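PDB 2GB7: R.Ecl18kI from Enterobacter cloacae, which recognises the double-stranded DNA sequence 5'-CCNGG-3' as a type II restriction endonuclease and cleaves it before the first C. Local coordinates for residues I218-V232 / Y239-M251. The protein carries 1 engineered substitution. Numbering follows the deposited sequence.
Sequences INILYEANVVVVTTV and YKNNNRVLTFEDM
A parallel beta-alpha-beta unit closes one edge of the PD-(D/E)XK nuclease sheet here: strand 226-230 runs alongside the outermost strand 245-247, with helix 232-238 making the crossover. Three backbone bonds zip them together. Leu246 N gives a nearly straight bond to Val228 O (2.9 Å), Leu246 O accepts from Thr230 N, and Phe248 N reaches Thr230 O at 3.0 Å in a bent hydrogen bond (N-H...O 136°). Where the pairing begins, a water takes over, accepting from Val228 N and donating to Arg244 O.

On one face of the sheet Val229 and Leu246 stand side by side. Val229 CG1, anti to its own nitrogen (chi1 176°), lies over a face of the Phe248 ring, 4.0 Å from its centroid, a CH-pi contact, and nearest Phe248 CD1; Met251 packs its CB and SD against the same valine. The other face is covered by helix 215-223, whose Ile218 lays CD1 against Val245 CG2 and the Tyr239 ring, while its CG2 meets Arg244 CB.

From the Asn242-Val245 turn, where Asn242 OD1 takes the Arg244 N-H in an Asx turn, the extended Arg244 side chain reaches across that helix. The Arg244 guanidinium lies flat on one face of the Tyr222 ring, planes 7° apart, a cation-pi stack with Arg244 CZ 3.6 Å from the ring centroid; Arg244 CD adds a CH-pi contact over the same ring. Helix 248-259 starts with a capping box: Asp250 OD2 accepts a hydrogen bond from Thr247 N, and Thr247 OG1 accepts one from Asp250 N at 3.1 Å.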
ATOM      1  N   ILE F 218      -9.745  10.905 -11.231  1.00  8.15           N
ATOM      2  CA  ILE F 218      -9.986  12.344 -11.073  1.00  8.37           C
ATOM      3  C   ILE F 218     -11.450  12.628 -10.793  1.00  8.80           C
ATOM      4  O   ILE F 218     -11.792  13.426  -9.882  1.00  7.98           O
ATOM      5  CB  ILE F 218      -9.523  13.127 -12.336  1.00  9.25           C
ATOM      6  CG1 ILE F 218      -8.017  13.085 -12.401  1.00 10.46           C
ATOM      7  CG2 ILE F 218      -9.941  14.594 -12.221  1.00 10.03           C
ATOM      8  CD1 ILE F 218      -7.402  13.407 -13.804  1.00 11.48           C
ATOM      9  N   ASN F 219     -12.320  11.996 -11.573  1.00  8.59           N
ATOM     10  CA  ASN F 219     -13.752  12.271 -11.451  1.00  8.75           C
ATOM     11  C   ASN F 219     -14.344  11.743 -10.148  1.00  8.30           C
ATOM     12  O   ASN F 219     -15.175  12.391  -9.517  1.00  7.64           O
ATOM     13  CB  ASN F 219     -14.471  11.678 -12.643  1.00 10.39           C
ATOM     14  CG  ASN F 219     -14.182  12.428 -13.928  1.00 12.99           C
ATOM     15  OD1 ASN F 219     -13.653  13.541 -13.911  1.00 18.52           O
ATOM     16  ND2 ASN F 219     -14.507  11.806 -15.049  1.00 17.10           N
ATOM     17  N   ILE F 220     -13.891  10.573  -9.718  1.00  8.42           N
ATOM     18  CA  ILE F 220     -14.384  10.065  -8.426  1.00  7.64           C
ATOM     19  C   ILE F 220     -13.895  10.958  -7.298  1.00  7.55           C
ATOM     20  O   ILE F 220     -14.667  11.307  -6.407  1.00  9.25           O
ATOM     21  CB  ILE F 220     -13.912   8.617  -8.192  1.00  6.87           C
ATOM     22  CG1 ILE F 220     -14.588   7.699  -9.200  1.00  8.42           C
ATOM     23  CG2 ILE F 220     -14.155   8.206  -6.754  1.00  8.00           C
ATOM     24  CD1 ILE F 220     -13.960   6.305  -9.308  1.00 11.14           C
ATOM     25  N   LEU F 221     -12.629  11.367  -7.351  1.00  7.24           N
ATOM     26  CA  LEU F 221     -12.105  12.293  -6.353  1.00  6.90           C
ATOM     27  C   LEU F 221     -12.897  13.611  -6.370  1.00  8.04           C
ATOM     28  O   LEU F 221     -13.214  14.158  -5.329  1.00  7.29           O
ATOM     29  CB  LEU F 221     -10.598  12.552  -6.589  1.00  8.03           C
ATOM     30  CG  LEU F 221      -9.774  11.312  -6.235  1.00  5.77           C
ATOM     31  CD1 LEU F 221      -8.369  11.603  -6.698  1.00  7.76           C
ATOM     32  CD2 LEU F 221      -9.815  11.021  -4.720  1.00 10.09           C
ATOM     33  N   TYR F 222     -13.183  14.100  -7.572  1.00  8.36           N
ATOM     34  CA  TYR F 222     -13.929  15.353  -7.754  1.00  8.61           C
ATOM     35  C   TYR F 222     -15.279  15.299  -7.059  1.00  8.62           C
ATOM     36  O   TYR F 222     -15.667  16.266  -6.366  1.00  7.38           O
ATOM     37  CB  TYR F 222     -14.086  15.624  -9.246  1.00  9.61           C
ATOM     38  CG  TYR F 222     -14.859  16.872  -9.567  1.00 10.19           C
ATOM     39  CD1 TYR F 222     -14.228  18.116  -9.553  1.00 11.50           C
ATOM     40  CD2 TYR F 222     -16.204  16.800  -9.877  1.00 12.16           C
ATOM     41  CE1 TYR F 222     -14.931  19.273  -9.858  1.00  9.32           C
ATOM     42  CE2 TYR F 222     -16.917  17.955 -10.206  1.00 11.78           C
ATOM     43  CZ  TYR F 222     -16.272  19.171 -10.178  1.00 11.75           C
ATOM     44  OH  TYR F 222     -17.003  20.296 -10.500  1.00 12.78           O
ATOM     45  N   GLU F 223     -15.981  14.185  -7.227  1.00  7.82           N
ATOM     46  CA  GLU F 223     -17.309  14.053  -6.603  1.00  8.80           C
ATOM     47  C   GLU F 223     -17.168  14.019  -5.092  1.00  8.59           C
ATOM     48  O   GLU F 223     -18.100  14.403  -4.357  1.00 10.13           O
ATOM     49  CB  GLU F 223     -17.968  12.770  -7.094  1.00  8.38           C
ATOM     50  CG  GLU F 223     -19.461  12.607  -6.661  1.00 13.70           C
ATOM     51  CD  GLU F 223     -19.655  12.084  -5.241  0.50 19.83           C
ATOM     52  OE1 GLU F 223     -18.787  11.311  -4.751  0.50 22.35           O
ATOM     53  OE2 GLU F 223     -20.676  12.467  -4.607  0.50 22.44           O
ATOM     54  N   ALA F 224     -16.010  13.531  -4.628  1.00  7.88           N
ATOM     55  CA  ALA F 224     -15.678  13.458  -3.207  1.00  8.80           C
ATOM     56  C   ALA F 224     -15.071  14.741  -2.641  1.00  9.49           C
ATOM     57  O   ALA F 224     -14.734  14.795  -1.447  1.00  9.51           O
ATOM     58  CB  ALA F 224     -14.757  12.239  -2.935  1.00  9.14           C
ATOM     59  N   ASN F 225     -14.990  15.786  -3.480  1.00  8.32           N
ATOM     60  CA  ASN F 225     -14.383  17.060  -3.113  1.00  8.60           C
ATOM     61  C   ASN F 225     -12.919  16.913  -2.683  1.00  8.61           C
ATOM     62  O   ASN F 225     -12.433  17.610  -1.792  1.00  8.99           O
ATOM     63  CB  ASN F 225     -15.229  17.761  -2.060  1.00  8.45           C
ATOM     64  CG  ASN F 225     -16.583  18.093  -2.594  1.00  9.52           C
ATOM     65  OD1 ASN F 225     -16.719  18.899  -3.515  1.00 13.72           O
ATOM     66  ND2 ASN F 225     -17.592  17.500  -2.015  1.00  9.46           N
ATOM     67  N   VAL F 226     -12.220  16.043  -3.382  1.00  8.12           N
ATOM     68  CA  VAL F 226     -10.778  15.910  -3.237  1.00  7.92           C
ATOM     69  C   VAL F 226     -10.170  16.393  -4.542  1.00  7.92           C
ATOM     70  O   VAL F 226     -10.579  15.941  -5.614  1.00  7.68           O
ATOM     71  CB  VAL F 226     -10.378  14.441  -3.004  1.00  8.02           C
ATOM     72  CG1 VAL F 226      -8.871  14.310  -2.966  1.00  8.51           C
ATOM     73  CG2 VAL F 226     -10.947  13.935  -1.679  1.00  9.05           C
ATOM     74  N   VAL F 227      -9.238  17.334  -4.449  1.00  8.73           N
ATOM     75  CA  VAL F 227      -8.618  17.884  -5.657  1.00  9.39           C
ATOM     76  C   VAL F 227      -7.174  17.480  -5.691  1.00  9.97           C
ATOM     77  O   VAL F 227      -6.461  17.705  -4.720  1.00 11.02           O
ATOM     78  CB  VAL F 227      -8.686  19.422  -5.678  1.00  9.80           C
ATOM     79  CG1 VAL F 227      -8.153  19.918  -6.989  1.00 13.14           C
ATOM     80  CG2 VAL F 227     -10.120  19.864  -5.526  1.00 15.23           C
ATOM     81  N   VAL F 228      -6.754  16.866  -6.803  1.00  8.43           N
ATOM     82  CA  VAL F 228      -5.360  16.455  -6.976  1.00  8.74           C
ATOM     83  C   VAL F 228      -4.544  17.677  -7.374  1.00  7.85           C
ATOM     84  O   VAL F 228      -4.982  18.516  -8.205  1.00  9.36           O
ATOM     85  CB  VAL F 228      -5.208  15.377  -8.042  1.00  9.07           C
ATOM     86  CG1 VAL F 228      -3.738  14.920  -8.166  1.00 13.31           C
ATOM     87  CG2 VAL F 228      -6.133  14.187  -7.690  1.00 11.94           C
ATOM     88  N   VAL F 229      -3.393  17.775  -6.724  1.00  6.65           N
ATOM     89  CA  VAL F 229      -2.447  18.888  -6.871  1.00  6.49           C
ATOM     90  C   VAL F 229      -1.133  18.236  -7.270  1.00  6.83           C
ATOM     91  O   VAL F 229      -0.657  17.325  -6.594  1.00  7.16           O
ATOM     92  CB  VAL F 229      -2.275  19.652  -5.557  1.00  6.20           C
ATOM     93  CG1 VAL F 229      -1.231  20.741  -5.689  1.00  7.20           C
ATOM     94  CG2 VAL F 229      -3.605  20.290  -5.118  1.00  7.81           C
ATOM     95  N   THR F 230      -0.532  18.670  -8.368  1.00  7.08           N
ATOM     96  CA  THR F 230       0.774  18.089  -8.746  1.00  6.25           C
ATOM     97  C   THR F 230       1.651  19.185  -9.330  1.00  7.40           C
ATOM     98  O   THR F 230       1.299  20.351  -9.279  1.00  6.70           O
ATOM     99  CB  THR F 230       0.604  16.883  -9.721  1.00  7.87           C
ATOM    100  OG1 THR F 230       1.809  16.118  -9.802  1.00  9.14           O
ATOM    101  CG2 THR F 230       0.146  17.318 -11.129  1.00  9.25           C
ATOM    102  N   THR F 231       2.819  18.815  -9.816  1.00  7.31           N
ATOM    103  CA  THR F 231       3.721  19.811 -10.342  1.00  8.04           C
ATOM    104  C   THR F 231       3.197  20.387 -11.636  1.00  9.44           C
ATOM    105  O   THR F 231       2.294  19.835 -12.279  1.00  8.97           O
ATOM    106  CB  THR F 231       5.113  19.228 -10.616  1.00  8.49           C
ATOM    107  OG1 THR F 231       4.993  18.135 -11.542  1.00  8.42           O
ATOM    108  CG2 THR F 231       5.753  18.765  -9.323  1.00  9.45           C
ATOM    109  N   VAL F 232       3.781  21.537 -12.017  1.00 10.78           N
ATOM    110  CA  VAL F 232       3.416  22.145 -13.283  1.00 12.74           C
ATOM    111  C   VAL F 232       3.758  21.159 -14.393  1.00 12.80           C
ATOM    112  O   VAL F 232       2.944  20.917 -15.285  1.00 13.84           O
ATOM    113  CB  VAL F 232       4.144  23.504 -13.545  1.00 14.01           C
ATOM    114  CG1 VAL F 232       3.857  24.008 -14.978  1.00 15.45           C
ATOM    115  CG2 VAL F 232       3.717  24.548 -12.537  1.00 13.70           C
ATOM    116  N   TYR F 239      -2.143  16.282 -17.953  1.00 15.99           N
ATOM    117  CA  TYR F 239      -3.470  16.779 -17.537  1.00 15.40           C
ATOM    118  C   TYR F 239      -3.700  18.218 -17.991  1.00 15.41           C
ATOM    119  O   TYR F 239      -4.370  19.002 -17.327  1.00 14.43           O
ATOM    120  CB  TYR F 239      -3.598  16.666 -16.014  1.00 14.78           C
ATOM    121  CG  TYR F 239      -3.284  15.267 -15.550  1.00 14.27           C
ATOM    122  CD1 TYR F 239      -2.047  14.962 -14.995  1.00 12.31           C
ATOM    123  CD2 TYR F 239      -4.216  14.242 -15.713  1.00 13.51           C
ATOM    124  CE1 TYR F 239      -1.741  13.655 -14.589  1.00 13.07           C
ATOM    125  CE2 TYR F 239      -3.924  12.937 -15.326  1.00 14.91           C
ATOM    126  CZ  TYR F 239      -2.678  12.661 -14.765  1.00 12.96           C
ATOM    127  OH  TYR F 239      -2.350  11.397 -14.363  1.00 13.79           O
ATOM    128  N   LYS F 240      -3.156  18.550 -19.155  1.00 16.47           N
ATOM    129  CA  LYS F 240      -3.080  19.937 -19.583  1.00 17.66           C
ATOM    130  C   LYS F 240      -4.439  20.639 -19.637  1.00 18.18           C
ATOM    131  O   LYS F 240      -4.606  21.746 -19.134  1.00 17.96           O
ATOM    132  CB  LYS F 240      -2.410  20.014 -20.953  1.00 17.85           C
ATOM    133  CG  LYS F 240      -2.025  21.425 -21.345  1.00 19.95           C
ATOM    134  CD  LYS F 240      -1.617  21.497 -22.791  1.00 24.47           C
ATOM    135  CE  LYS F 240      -0.242  20.871 -23.045  1.00 28.03           C
ATOM    136  NZ  LYS F 240       0.871  21.599 -22.361  1.00 30.25           N
ATOM    137  N   ASN F 241      -5.396  19.983 -20.264  1.00 19.06           N
ATOM    138  CA  ASN F 241      -6.713  20.561 -20.458  1.00 20.66           C
ATOM    139  C   ASN F 241      -7.481  20.680 -19.151  1.00 19.70           C
ATOM    140  O   ASN F 241      -8.337  21.556 -18.999  1.00 20.63           O
ATOM    141  CB  ASN F 241      -7.515  19.669 -21.409  1.00 21.58           C
ATOM    142  N   ASN F 242      -7.136  19.810 -18.204  1.00 18.18           N
ATOM    143  CA  ASN F 242      -8.085  19.328 -17.211  1.00 16.09           C
ATOM    144  C   ASN F 242      -8.183  20.246 -16.015  1.00 14.54           C
ATOM    145  O   ASN F 242      -7.307  20.229 -15.158  1.00 13.05           O
ATOM    146  CB  ASN F 242      -7.662  17.931 -16.759  1.00 16.91           C
ATOM    147  CG  ASN F 242      -8.771  17.194 -16.073  1.00 17.49           C
ATOM    148  OD1 ASN F 242      -9.589  17.793 -15.372  1.00 17.76           O
ATOM    149  ND2 ASN F 242      -8.830  15.887 -16.280  1.00 20.28           N
ATOM    150  N   ASN F 243      -9.262  21.025 -15.946  1.00 13.93           N
ATOM    151  CA  ASN F 243      -9.411  22.015 -14.882  1.00 13.16           C
ATOM    152  C   ASN F 243      -9.655  21.390 -13.527  1.00 12.52           C
ATOM    153  O   ASN F 243      -9.714  22.103 -12.528  1.00 12.03           O
ATOM    154  CB  ASN F 243     -10.478  23.091 -15.225  1.00 14.17           C
ATOM    155  CG  ASN F 243     -11.922  22.609 -15.062  1.00 15.31           C
ATOM    156  OD1 ASN F 243     -12.206  21.557 -14.493  1.00 17.98           O
ATOM    157  ND2 ASN F 243     -12.856  23.422 -15.574  1.00 18.50           N
ATOM    158  N   ARG F 244      -9.759  20.063 -13.488  1.00 11.37           N
ATOM    159  CA  ARG F 244      -9.915  19.376 -12.200  1.00 11.51           C
ATOM    160  C   ARG F 244      -8.595  19.024 -11.529  1.00 12.06           C
ATOM    161  O   ARG F 244      -8.577  18.619 -10.376  1.00 13.56           O
ATOM    162  CB  ARG F 244     -10.779  18.129 -12.344  1.00 12.33           C
ATOM    163  CG  ARG F 244     -12.169  18.453 -12.818  1.00 13.70           C
ATOM    164  CD  ARG F 244     -13.000  17.217 -12.933  1.00 13.43           C
ATOM    165  NE  ARG F 244     -14.353  17.609 -13.290  1.00 14.90           N
ATOM    166  CZ  ARG F 244     -15.393  16.791 -13.300  1.00 16.90           C
ATOM    167  NH1 ARG F 244     -15.249  15.502 -12.989  1.00 18.80           N
ATOM    168  NH2 ARG F 244     -16.581  17.276 -13.619  1.00 20.09           N
ATOM    169  N   VAL F 245      -7.495  19.162 -12.257  1.00 10.37           N
ATOM    170  CA  VAL F 245      -6.181  18.869 -11.722  1.00 10.21           C
ATOM    171  C   VAL F 245      -5.480  20.210 -11.530  1.00 10.12           C
ATOM    172  O   VAL F 245      -5.472  21.051 -12.454  1.00 10.32           O
ATOM    173  CB  VAL F 245      -5.381  17.951 -12.695  1.00  9.25           C
ATOM    174  CG1 VAL F 245      -3.945  17.807 -12.238  1.00 11.05           C
ATOM    175  CG2 VAL F 245      -6.064  16.547 -12.820  1.00 11.28           C
ATOM    176  N   LEU F 246      -4.957  20.432 -10.332  1.00  9.49           N
ATOM    177  CA  LEU F 246      -4.348  21.740  -9.989  1.00  9.16           C
ATOM    178  C   LEU F 246      -2.850  21.564  -9.884  1.00  9.18           C
ATOM    179  O   LEU F 246      -2.349  20.448  -9.739  1.00  8.12           O
ATOM    180  CB  LEU F 246      -4.859  22.239  -8.632  1.00 10.78           C
ATOM    181  CG  LEU F 246      -6.300  22.754  -8.517  1.00 13.93           C
ATOM    182  CD1 LEU F 246      -6.536  23.285  -7.088  1.00 15.70           C
ATOM    183  CD2 LEU F 246      -6.645  23.788  -9.544  1.00 16.38           C
ATOM    184  N   THR F 247      -2.130  22.677  -9.958  1.00  8.85           N
ATOM    185  CA  THR F 247      -0.693  22.675  -9.705  1.00  8.36           C
ATOM    186  C   THR F 247      -0.419  23.134  -8.284  1.00  7.42           C
ATOM    187  O   THR F 247      -1.266  23.765  -7.676  1.00  7.37           O
ATOM    188  CB  THR F 247       0.028  23.648 -10.637  1.00  8.58           C
ATOM    189  OG1 THR F 247      -0.469  24.976 -10.391  1.00  7.83           O
ATOM    190  CG2 THR F 247      -0.202  23.234 -12.069  1.00 11.26           C
ATOM    191  N   PHE F 248       0.779  22.853  -7.757  1.00  8.20           N
ATOM    192  CA  PHE F 248       1.164  23.425  -6.464  1.00  7.96           C
ATOM    193  C   PHE F 248       1.057  24.943  -6.462  1.00  7.66           C
ATOM    194  O   PHE F 248       0.757  25.535  -5.444  1.00  8.90           O
ATOM    195  CB  PHE F 248       2.563  22.996  -6.082  1.00  8.74           C
ATOM    196  CG  PHE F 248       2.635  21.540  -5.759  1.00  7.05           C
ATOM    197  CD1 PHE F 248       2.072  21.070  -4.591  1.00  7.34           C
ATOM    198  CD2 PHE F 248       3.201  20.640  -6.645  1.00  8.09           C
ATOM    199  CE1 PHE F 248       2.142  19.668  -4.292  1.00  6.29           C
ATOM    200  CE2 PHE F 248       3.247  19.280  -6.367  1.00  8.45           C
ATOM    201  CZ  PHE F 248       2.709  18.805  -5.200  1.00  7.80           C
ATOM    202  N   GLU F 249       1.296  25.549  -7.613  1.00  8.25           N
ATOM    203  CA  GLU F 249       1.147  26.998  -7.720  1.00  8.57           C
ATOM    204  C   GLU F 249      -0.276  27.486  -7.407  1.00  8.40           C
ATOM    205  O   GLU F 249      -0.463  28.484  -6.697  1.00 10.16           O
ATOM    206  CB  GLU F 249       1.601  27.419  -9.110  1.00  8.70           C
ATOM    207  CG  GLU F 249       3.120  27.492  -9.267  1.00 10.04           C
ATOM    208  CD  GLU F 249       3.856  26.140  -9.325  1.00 10.83           C
ATOM    209  OE1 GLU F 249       3.219  25.063  -9.417  1.00 10.71           O
ATOM    210  OE2 GLU F 249       5.115  26.184  -9.328  1.00  9.60           O
ATOM    211  N   ASP F 250      -1.262  26.771  -7.951  1.00  8.72           N
ATOM    212  CA  ASP F 250      -2.675  27.036  -7.741  1.00  9.63           C
ATOM    213  C   ASP F 250      -2.978  26.897  -6.254  1.00 10.05           C
ATOM    214  O   ASP F 250      -3.603  27.792  -5.637  1.00 10.30           O
ATOM    215  CB  ASP F 250      -3.529  26.033  -8.520  1.00 10.32           C
ATOM    216  CG  ASP F 250      -3.399  26.147 -10.020  1.00 12.56           C
ATOM    217  OD1 ASP F 250      -3.119  27.262 -10.545  1.00 15.49           O
ATOM    218  OD2 ASP F 250      -3.665  25.116 -10.705  1.00 14.70           O
ATOM    219  N   MET F 251      -2.530  25.784  -5.679  1.00  9.74           N
ATOM    220  CA  MET F 251      -2.752  25.492  -4.270  1.00 10.49           C
ATOM    221  C   MET F 251      -2.185  26.571  -3.368  1.00  9.80           C
ATOM    222  O   MET F 251      -2.852  27.009  -2.434  1.00 10.90           O
ATOM    223  CB  MET F 251      -2.173  24.129  -3.871  1.00 11.27           C
ATOM    224  CG  MET F 251      -2.609  23.754  -2.460  1.00 12.68           C
ATOM    225  SD  MET F 251      -1.922  22.144  -2.002  1.00 15.15           S
ATOM    226  CE  MET F 251      -0.250  22.611  -1.645  1.00 13.61           C
TER
HETATM  227  O   HOH W   1      -8.003  16.319  -9.260  1.00 28.42           O